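Local coordinates for alpha-glucosidase (Bacteroides thetaiotaomicron, PDB 5XFM), which acts as a bifunctional beta-L-arabinopyranosidase and alpha-galactosidase, a calcium-binding glycoside hydrolase of family 97, at residues 514-519 and 605-610; 558-563 and 578-583; 567-572 and 590-595. The protein carries 1 engineered substitution. All blocks are in the same frame, centred on the assembly; numbering follows the deposited sequence.

Contact 1 of 3, residues 514-519 and 605-610; sequences FQLATT and ALYKDD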
loop_
_atom_site.group_PDB
_atom_site.type_symbol
_atom_site.label_atom_id
_atom_site.label_comp_id
_atom_site.label_asym_id
_atom_site.label_seq_id
_atom_site.Cartn_x
_atom_site.Cartn_y
_atom_site.Cartn_z
ATOM N N PHE A 514 16.474 13.381 7.396
ATOM C CA PHE A 514 15.632 12.832 6.330
ATOM C C PHE A 514 15.182 11.415 6.687
ATOM O O PHE A 514 13.995 11.088 6.630
ATOM C CB PHE A 514 16.380 12.833 4.990
ATOM C CG PHE A 514 15.593 12.245 3.843
ATOM C CD1 PHE A 514 15.487 10.868 3.677
ATOM C CD2 PHE A 514 14.983 13.073 2.910
ATOM C CE1 PHE A 514 14.765 10.331 2.630
ATOM C CE2 PHE A 514 14.261 12.539 1.851
ATOM C CZ PHE A 514 14.151 11.168 1.713
ATOM N N GLN A 515 16.150 10.575 7.030
ATOM C CA GLN A 515 15.882 9.184 7.381
ATOM C C GLN A 515 14.952 9.041 8.574
ATOM O O GLN A 515 14.084 8.171 8.578
ATOM C CB GLN A 515 17.194 8.436 7.650
ATOM C CG GLN A 515 18.101 8.352 6.441
ATOM C CD GLN A 515 17.468 7.519 5.335
ATOM O OE1 GLN A 515 16.931 6.439 5.587
ATOM N NE2 GLN A 515 17.533 8.016 4.106
ATOM N N LEU A 516 15.185 9.845 9.609
ATOM C CA LEU A 516 14.347 9.840 10.802
ATOM C C LEU A 516 12.904 10.236 10.437
ATOM O O LEU A 516 11.939 9.591 10.857
ATOM C CB LEU A 516 14.938 10.774 11.868
ATOM C CG LEU A 516 16.375 10.474 12.341
ATOM C CD1 LEU A 516 16.798 11.404 13.469
ATOM C CD2 LEU A 516 16.580 9.019 12.759
ATOM N N ALA A 517 12.779 11.286 9.628
ATOM C CA ALA A 517 11.494 11.759 9.124
ATOM C C ALA A 517 10.769 10.661 8.360
ATOM O O ALA A 517 9.540 10.572 8.382
ATOM C CB ALA A 517 11.691 12.977 8.229
ATOM N N THR A 518 11.547 9.832 7.675
ATOM C CA THR A 518 11.002 8.741 6.878
ATOM C C THR A 518 10.319 7.658 7.740
ATOM O O THR A 518 9.439 6.940 7.264
ATOM C CB THR A 518 12.140 8.131 6.009
ATOM O OG1 THR A 518 12.230 8.850 4.773
ATOM C CG2 THR A 518 11.928 6.657 5.711
ATOM N N THR A 519 10.677 7.570 9.017
ATOM C CA THR A 519 9.998 6.630 9.912
ATOM C C THR A 519 8.569 7.084 10.221
ATOM O O THR A 519 7.710 6.284 10.601
ATOM C CB THR A 519 10.781 6.423 11.237
ATOM O OG1 THR A 519 10.770 7.627 12.017
ATOM C CG2 THR A 519 12.224 6.007 10.942
ATOM N N ALA A 605 10.035 19.464 20.322
ATOM C CA ALA A 605 11.376 18.954 20.050
ATOM C C ALA A 605 11.629 19.018 18.553
ATOM O O ALA A 605 10.838 18.499 17.764
ATOM C CB ALA A 605 11.533 17.530 20.562
ATOM N N LEU A 606 12.732 19.648 18.160
ATOM C CA LEU A 606 12.997 19.862 16.744
ATOM C C LEU A 606 14.260 19.154 16.260
ATOM O O LEU A 606 15.364 19.416 16.738
ATOM C CB LEU A 606 13.108 21.362 16.460
ATOM C CG LEU A 606 13.646 21.764 15.087
ATOM C CD1 LEU A 606 12.696 21.298 14.006
ATOM C CD2 LEU A 606 13.878 23.268 15.001
ATOM N N TYR A 607 14.073 18.268 15.287
ATOM C CA TYR A 607 15.159 17.590 14.600
ATOM C C TYR A 607 15.354 18.279 13.264
ATOM O O TYR A 607 14.409 18.412 12.481
ATOM C CB TYR A 607 14.854 16.103 14.402
ATOM C CG TYR A 607 14.747 15.323 15.692
ATOM C CD1 TYR A 607 13.599 15.379 16.469
ATOM C CD2 TYR A 607 15.802 14.543 16.138
ATOM C CE1 TYR A 607 13.505 14.673 17.651
ATOM C CE2 TYR A 607 15.718 13.834 17.315
ATOM C CZ TYR A 607 14.569 13.901 18.068
ATOM O OH TYR A 607 14.489 13.189 19.245
ATOM N N LYS A 608 16.579 18.714 13.009
ATOM C CA LYS A 608 16.858 19.539 11.848
ATOM C C LYS A 608 18.248 19.223 11.288
ATOM O O LYS A 608 19.108 18.724 12.009
ATOM C CB LYS A 608 16.711 21.012 12.265
ATOM C CG LYS A 608 17.484 22.053 11.488
ATOM C CD LYS A 608 17.414 23.387 12.211
ATOM C CE LYS A 608 18.073 24.493 11.416
ATOM N NZ LYS A 608 17.950 25.802 12.114
ATOM N N ASP A 609 18.480 19.519 10.013
ATOM C CA ASP A 609 19.825 19.410 9.461
ATOM C C ASP A 609 20.571 20.670 9.855
ATOM O O ASP A 609 20.052 21.768 9.670
ATOM C CB ASP A 609 19.807 19.273 7.931
ATOM C CG ASP A 609 18.913 18.139 7.437
ATOM O OD1 ASP A 609 19.029 17.004 7.948
ATOM O OD2 ASP A 609 18.094 18.385 6.523
ATOM N N ASP A 610 21.788 20.542 10.372
ATOM C CA ASP A 610 22.540 21.761 10.625
ATOM C C ASP A 610 23.048 22.225 9.267
ATOM O O ASP A 610 22.995 21.473 8.296
ATOM C CB ASP A 610 23.668 21.547 11.654
ATOM C CG ASP A 610 24.766 20.598 11.176
ATOM O OD1 ASP A 610 24.840 20.272 9.972
ATOM O OD2 ASP A 610 25.570 20.171 12.038
#
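The carbonyl oxygen of Leu-516 is gripped twice from one residue farther along helix 512-521. Thr-519 reaches it with its hydroxyl, OG1 lying 2.6 Å from Leu-516 O, and with its amide, N lying 3.0 Å from Leu-516 O. The hydroxyl arrives in the carbonyl plane, with a C=O...OG1 angle of 156°, and chi1 of Thr-519 at 68° turns OG1 back along the helix. While the backbone of Leu-516 is held in this way, its side chain leaves the helix for strand 603-609. Its CG stands anti to the carbonyl carbon (chi1 -58°), and the CD1 methyl meets the Tyr-607 ring obliquely, 4.2 Å from Tyr-607 CD2. The two segments together bury about 80 Å². Phe-546 of helix 541-549 touches Leu-516 as well and packs edge-to-face against the Tyr-607 ring. Two residues up the strand the chemistry changes. Asp-609 turns its carboxylate toward the start of the helix, yet OD1 stays 4.5 Å from Phe-514 N, too far for direct bonding. Thr-511 closes the gap: its hydroxyl oxygen is hydrogen-bonded both to Asp-609 OD1 and to Phe-514 N. The other oxygen, OD2, is hydrogen-bonded to Gly-637 N of the adjoining strand 636-641, and with both oxygens engaged the carboxylate can hardly rotate. A buried acid facing the first turn of a helix probably gains from the partial positive charge there, which would favour its ionised form. The principle illustrated is a division of labour between segments 514-519 and 605-610, which help to join the catalytic-domain side of this enzyme to its C-terminal beta domain: the carboxylate is fixed by directional bonds, whereas the leucine-tyrosine touch is apolar and carries none.

Contact 2 of 3, residues 558-563 and 578-583; sequences RFVDGY and WYLAAV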
loop_
_atom_site.group_PDB
_atom_site.type_symbol
_atom_site.label_atom_id
_atom_site.label_comp_id
_atom_site.label_asym_id
_atom_site.label_seq_id
_atom_site.Cartn_x
_atom_site.Cartn_y
_atom_site.Cartn_z
ATOM N N ARG A 558 -2.663 13.711 9.497
ATOM C CA ARG A 558 -3.106 14.950 8.881
ATOM C C ARG A 558 -2.085 15.429 7.851
ATOM O O ARG A 558 -0.889 15.552 8.144
ATOM C CB ARG A 558 -3.369 16.016 9.950
ATOM C CG ARG A 558 -4.491 15.621 10.916
ATOM C CD ARG A 558 -5.539 16.713 11.121
ATOM N NE ARG A 558 -5.103 17.790 12.005
ATOM C CZ ARG A 558 -5.388 17.856 13.304
ATOM N NH1 ARG A 558 -6.099 16.898 13.885
ATOM N NH2 ARG A 558 -4.957 18.880 14.029
ATOM N N PHE A 559 -2.567 15.675 6.635
ATOM C CA PHE A 559 -1.741 16.244 5.579
ATOM C C PHE A 559 -1.568 17.734 5.817
ATOM O O PHE A 559 -2.542 18.468 5.973
ATOM C CB PHE A 559 -2.359 15.973 4.203
ATOM C CG PHE A 559 -1.619 16.616 3.061
ATOM C CD1 PHE A 559 -0.357 16.166 2.695
ATOM C CD2 PHE A 559 -2.197 17.646 2.331
ATOM C CE1 PHE A 559 0.327 16.750 1.635
ATOM C CE2 PHE A 559 -1.522 18.235 1.266
ATOM C CZ PHE A 559 -0.257 17.786 0.919
ATOM N N VAL A 560 -0.315 18.168 5.867
ATOM C CA VAL A 560 0.008 19.558 6.152
ATOM C C VAL A 560 0.355 20.313 4.877
ATOM O O VAL A 560 -0.213 21.366 4.599
ATOM C CB VAL A 560 1.188 19.659 7.139
ATOM C CG1 VAL A 560 1.440 21.107 7.518
ATOM C CG2 VAL A 560 0.913 18.816 8.377
ATOM N N ASP A 561 1.287 19.769 4.100
ATOM C CA ASP A 561 1.665 20.404 2.839
ATOM C C ASP A 561 2.429 19.427 1.965
ATOM O O ASP A 561 2.823 18.365 2.430
ATOM C CB ASP A 561 2.510 21.658 3.089
ATOM C CG ASP A 561 2.616 22.544 1.860
ATOM O OD1 ASP A 561 1.683 22.517 1.027
ATOM O OD2 ASP A 561 3.630 23.262 1.724
ATOM N N GLY A 562 2.630 19.775 0.697
ATOM C CA GLY A 562 3.427 18.937 -0.177
ATOM C C GLY A 562 3.020 18.901 -1.637
ATOM O O GLY A 562 1.985 19.436 -2.041
ATOM N N TYR A 563 3.868 18.260 -2.431
ATOM C CA TYR A 563 3.603 17.986 -3.835
ATOM C C TYR A 563 4.369 16.717 -4.187
ATOM O O TYR A 563 5.564 16.597 -3.864
ATOM C CB TYR A 563 4.031 19.162 -4.720
ATOM C CG TYR A 563 3.523 19.093 -6.142
ATOM C CD1 TYR A 563 2.348 19.734 -6.506
ATOM C CD2 TYR A 563 4.213 18.393 -7.120
ATOM C CE1 TYR A 563 1.873 19.676 -7.801
ATOM C CE2 TYR A 563 3.747 18.329 -8.416
ATOM C CZ TYR A 563 2.574 18.975 -8.749
ATOM O OH TYR A 563 2.099 18.922 -10.037
ATOM N N TRP A 578 2.029 14.287 19.060
ATOM C CA TRP A 578 2.052 14.608 17.635
ATOM C C TRP A 578 3.465 14.612 17.067
ATOM O O TRP A 578 4.405 15.149 17.676
ATOM C CB TRP A 578 1.387 15.963 17.361
ATOM C CG TRP A 578 -0.110 15.891 17.206
ATOM C CD1 TRP A 578 -1.051 16.201 18.145
ATOM C CD2 TRP A 578 -0.834 15.481 16.035
ATOM N NE1 TRP A 578 -2.315 16.008 17.633
ATOM C CE2 TRP A 578 -2.207 15.566 16.341
ATOM C CE3 TRP A 578 -0.453 15.048 14.761
ATOM C CZ2 TRP A 578 -3.199 15.237 15.419
ATOM C CZ3 TRP A 578 -1.437 14.720 13.851
ATOM C CH2 TRP A 578 -2.794 14.819 14.182
ATOM N N TYR A 579 3.588 13.984 15.898
ATOM C CA TYR A 579 4.829 13.913 15.138
ATOM C C TYR A 579 4.653 14.562 13.764
ATOM O O TYR A 579 3.909 14.052 12.929
ATOM C CB TYR A 579 5.270 12.457 14.950
ATOM C CG TYR A 579 5.526 11.658 16.215
ATOM C CD1 TYR A 579 4.476 11.197 17.001
ATOM C CD2 TYR A 579 6.822 11.317 16.591
ATOM C CE1 TYR A 579 4.711 10.449 18.146
ATOM C CE2 TYR A 579 7.067 10.572 17.731
ATOM C CZ TYR A 579 6.009 10.142 18.504
ATOM O OH TYR A 579 6.251 9.400 19.634
ATOM N N LEU A 580 5.336 15.671 13.514
ATOM C CA LEU A 580 5.342 16.249 12.176
ATOM C C LEU A 580 6.647 15.899 11.466
ATOM O O LEU A 580 7.734 16.041 12.022
ATOM C CB LEU A 580 5.145 17.766 12.218
ATOM C CG LEU A 580 5.050 18.394 10.825
ATOM C CD1 LEU A 580 3.880 19.343 10.744
ATOM C CD2 LEU A 580 6.337 19.111 10.461
ATOM N N ALA A 581 6.530 15.425 10.233
ATOM C CA ALA A 581 7.696 15.050 9.457
ATOM C C ALA A 581 7.617 15.675 8.077
ATOM O O ALA A 581 6.546 15.708 7.454
ATOM C CB ALA A 581 7.810 13.540 9.358
ATOM N N ALA A 582 8.748 16.198 7.616
ATOM C CA ALA A 582 8.805 16.789 6.286
ATOM C C ALA A 582 10.119 16.468 5.603
ATOM O O ALA A 582 11.161 16.430 6.255
ATOM C CB ALA A 582 8.600 18.297 6.360
ATOM N N VAL A 583 10.073 16.206 4.299
ATOM C CA VAL A 583 11.306 16.085 3.520
ATOM C C VAL A 583 11.212 16.800 2.175
ATOM O O VAL A 583 10.108 17.033 1.637
ATOM C CB VAL A 583 11.704 14.611 3.244
ATOM C CG1 VAL A 583 11.964 13.849 4.542
ATOM C CG2 VAL A 583 10.653 13.921 2.384
#
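Val-560 and Leu-580 stand on strands that run the same way but are not neighbours: strand 567-574 lies between them, antiparallel to both, so their CA atoms are 8.7 Å apart. Val-560 and Asp-561 both face Val-569 in a classic beta bulge, and the chain turns a corner at Asp-561. The contact is made by side chains that meet above the middle strand. The CG2 methyl of Val-560 comes within 3.8 Å of Leu-580 CD1, the two side chains crossing at about a right angle. Nearer the start of both segments, Arg-558, its chain bent at chi2 and chi3, turns toward the six-membered ring of Trp-578 and meets it obliquely. Its CG lies 3.8 Å from Trp-578 CH2, and its NH1 3.7 Å from Trp-578 CZ2. That CZ2 atom sits over one guanidinium face, displaced toward the rim, but the two planes are 57° apart, so this is a tilted contact and no parallel stack. A salt bridge from NH1 to Glu-556 OE2 anchors the charged end, and Trp-578 also touches Ala-571 on the middle strand. Such contacts between next-but-one strands on one sheet face, beside a classic bulge in the outermost strand, are characteristic of a twisted antiparallel sheet, here that of the family 97 C-terminal domain.

Contact 3 of 3, residues 567-572 and 590-595; sequences YVVLAR and LKLKLD
Tyr-567 meets Leu-590 from CB onward into the ring. CB lies 3.5 Å from Leu-590 CD2, and the same methyl is equally close to CG and to CD2 of the tyrosine, nestling where the ring joins its stem. The leucine's other methyl, CD1, stands 4.2 Å above one ring face, displaced toward the rim, and the two side chains cross at about a right angle. With chi1 at 73°, CG sits between the backbone N and the carbonyl carbon, and the ring extends past Leu-590 until its OH finds Asp-561 OD2, a hydrogen bond that fixes the polar end. Farther along, Val-569 uses both branches. Its CG2 meets Leu-592 CD2 tip to tip at 3.9 Å, whereas CG1 comes 4.1 Å from Leu-594 CD1. Every second residue of segment 590-595 thus faces segment 567-572. The strand axes pass 10.3 Å apart, with a crossing angle of -28°, the geometry of aligned sheet packing in a beta sandwich. Strand 590-595 pairs with strand 627-632, where Ile-632 touches Leu-592. Strand 567-574 lies between strands 556-563 and 577-584; Val-568, turned away from the leucines, touches Pro-478, and Arg-572 NH1 is hydrogen-bonded to the carbonyls of Val-520 and Leu-521 at the end of helix 512-521.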
loop_
_atom_site.group_PDB
_atom_site.type_symbol
_atom_site.label_atom_id
_atom_site.label_comp_id
_atom_site.label_asym_id
_atom_site.label_seq_id
_atom_site.Cartn_x
_atom_site.Cartn_y
_atom_site.Cartn_z
ATOM N N TYR A 567 8.122 17.400 -2.565
ATOM C CA TYR A 567 8.296 17.528 -1.119
ATOM C C TYR A 567 7.064 17.034 -0.391
ATOM O O TYR A 567 5.989 16.952 -0.975
ATOM C CB TYR A 567 8.616 18.978 -0.731
ATOM C CG TYR A 567 7.459 19.950 -0.812
ATOM C CD1 TYR A 567 7.029 20.451 -2.035
ATOM C CD2 TYR A 567 6.822 20.398 0.340
ATOM C CE1 TYR A 567 5.980 21.354 -2.111
ATOM C CE2 TYR A 567 5.781 21.303 0.277
ATOM C CZ TYR A 567 5.359 21.774 -0.953
ATOM O OH TYR A 567 4.319 22.670 -1.022
ATOM N N VAL A 568 7.219 16.667 0.875
ATOM C CA VAL A 568 6.058 16.193 1.623
ATOM C C VAL A 568 6.148 16.552 3.102
ATOM O O VAL A 568 7.204 16.436 3.729
ATOM C CB VAL A 568 5.857 14.656 1.459
ATOM C CG1 VAL A 568 7.039 13.880 1.989
ATOM C CG2 VAL A 568 4.571 14.208 2.144
ATOM N N VAL A 569 5.020 17.021 3.628
ATOM C CA VAL A 569 4.878 17.437 5.020
ATOM C C VAL A 569 3.598 16.875 5.623
ATOM O O VAL A 569 2.494 17.283 5.228
ATOM C CB VAL A 569 4.828 18.980 5.162
ATOM C CG1 VAL A 569 4.941 19.386 6.621
ATOM C CG2 VAL A 569 5.910 19.646 4.325
ATOM N N LEU A 570 3.734 15.934 6.557
ATOM C CA LEU A 570 2.552 15.374 7.215
ATOM C C LEU A 570 2.745 15.175 8.716
ATOM O O LEU A 570 3.864 14.977 9.197
ATOM C CB LEU A 570 2.115 14.061 6.554
ATOM C CG LEU A 570 2.977 12.809 6.466
ATOM C CD1 LEU A 570 2.911 11.951 7.733
ATOM C CD2 LEU A 570 2.513 12.015 5.264
ATOM N N ALA A 571 1.634 15.244 9.447
ATOM C CA ALA A 571 1.633 15.004 10.882
ATOM C C ALA A 571 0.815 13.771 11.236
ATOM O O ALA A 571 -0.291 13.574 10.726
ATOM C CB ALA A 571 1.104 16.219 11.623
ATOM N N ARG A 572 1.379 12.948 12.115
ATOM C CA ARG A 572 0.736 11.735 12.605
ATOM C C ARG A 572 0.696 11.738 14.130
ATOM O O ARG A 572 1.665 12.123 14.784
ATOM C CB ARG A 572 1.468 10.485 12.100
ATOM C CG ARG A 572 1.211 10.154 10.644
ATOM C CD ARG A 572 1.961 8.900 10.197
ATOM N NE ARG A 572 1.206 8.183 9.171
ATOM C CZ ARG A 572 1.575 8.061 7.901
ATOM N NH1 ARG A 572 2.693 8.622 7.472
ATOM N NH2 ARG A 572 0.809 7.392 7.053
ATOM N N LEU A 590 13.887 24.654 0.497
ATOM C CA LEU A 590 12.439 24.708 0.551
ATOM C C LEU A 590 11.982 25.520 1.746
ATOM O O LEU A 590 12.302 25.189 2.884
ATOM C CB LEU A 590 11.873 23.297 0.623
ATOM C CG LEU A 590 10.370 23.126 0.455
ATOM C CD1 LEU A 590 9.906 23.421 -0.961
ATOM C CD2 LEU A 590 9.997 21.723 0.881
ATOM N N LYS A 591 11.224 26.579 1.482
ATOM C CA LYS A 591 10.775 27.464 2.543
ATOM C C LYS A 591 9.297 27.257 2.862
ATOM O O LYS A 591 8.433 27.410 2.000
ATOM C CB LYS A 591 11.032 28.926 2.145
ATOM C CG LYS A 591 10.994 29.932 3.294
ATOM C CD LYS A 591 11.250 29.266 4.635
ATOM C CE LYS A 591 11.312 30.270 5.771
ATOM N NZ LYS A 591 11.678 29.611 7.054
ATOM N N LEU A 592 9.022 26.895 4.111
ATOM C CA LEU A 592 7.667 26.601 4.556
ATOM C C LEU A 592 7.188 27.590 5.601
ATOM O O LEU A 592 7.890 27.871 6.581
ATOM C CB LEU A 592 7.549 25.192 5.147
ATOM C CG LEU A 592 7.519 23.901 4.327
ATOM C CD1 LEU A 592 8.319 24.013 3.058
ATOM C CD2 LEU A 592 8.021 22.750 5.185
ATOM N N LYS A 593 5.990 28.115 5.381
ATOM C CA LYS A 593 5.240 28.778 6.427
ATOM C C LYS A 593 4.046 27.882 6.715
ATOM O O LYS A 593 3.136 27.759 5.896
ATOM C CB LYS A 593 4.799 30.183 6.019
ATOM C CG LYS A 593 5.937 31.118 5.647
ATOM C CD LYS A 593 5.699 31.749 4.282
ATOM C CE LYS A 593 5.871 33.259 4.329
ATOM N NZ LYS A 593 5.218 33.928 3.170
ATOM N N LEU A 594 4.056 27.240 7.874
ATOM C CA LEU A 594 3.051 26.242 8.193
ATOM C C LEU A 594 2.143 26.745 9.296
ATOM O O LEU A 594 2.569 27.487 10.192
ATOM C CB LEU A 594 3.709 24.925 8.616
ATOM C CG LEU A 594 4.792 24.351 7.700
ATOM C CD1 LEU A 594 5.392 23.093 8.305
ATOM C CD2 LEU A 594 4.213 24.057 6.331
ATOM N N ASP A 595 0.888 26.322 9.226
ATOM C CA ASP A 595 -0.060 26.547 10.298
ATOM C C ASP A 595 -0.268 25.208 10.994
ATOM O O ASP A 595 -0.898 24.302 10.449
ATOM C CB ASP A 595 -1.378 27.108 9.751
ATOM C CG ASP A 595 -2.394 27.405 10.843
ATOM O OD1 ASP A 595 -1.988 27.731 11.980
ATOM O OD2 ASP A 595 -3.607 27.305 10.563
#

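In the fold
Contacts 2 and 3 are nested along the chain inside the loop closed by contact 1, and their own segments alternate in sequence. Their centres are about 5 Å apart, because strand 567-574 of contact 3 is the neighbour of both strands of contact 2 in one six-stranded antiparallel sheet; Arg-558 N lies 2.7 Å from Ala-571 O, a probable hydrogen bond. Contact 1 is centred about 12 Å from contact 2 and reaches that sheet through strand 603-609. Its helix also packs on contact 2, with Phe-514 CD2 3.5 Å from Val-583 CG1. Strand 590-595 packs on part of one face of the sheet, and helix 512-521 links the sheet to the catalytic-domain region.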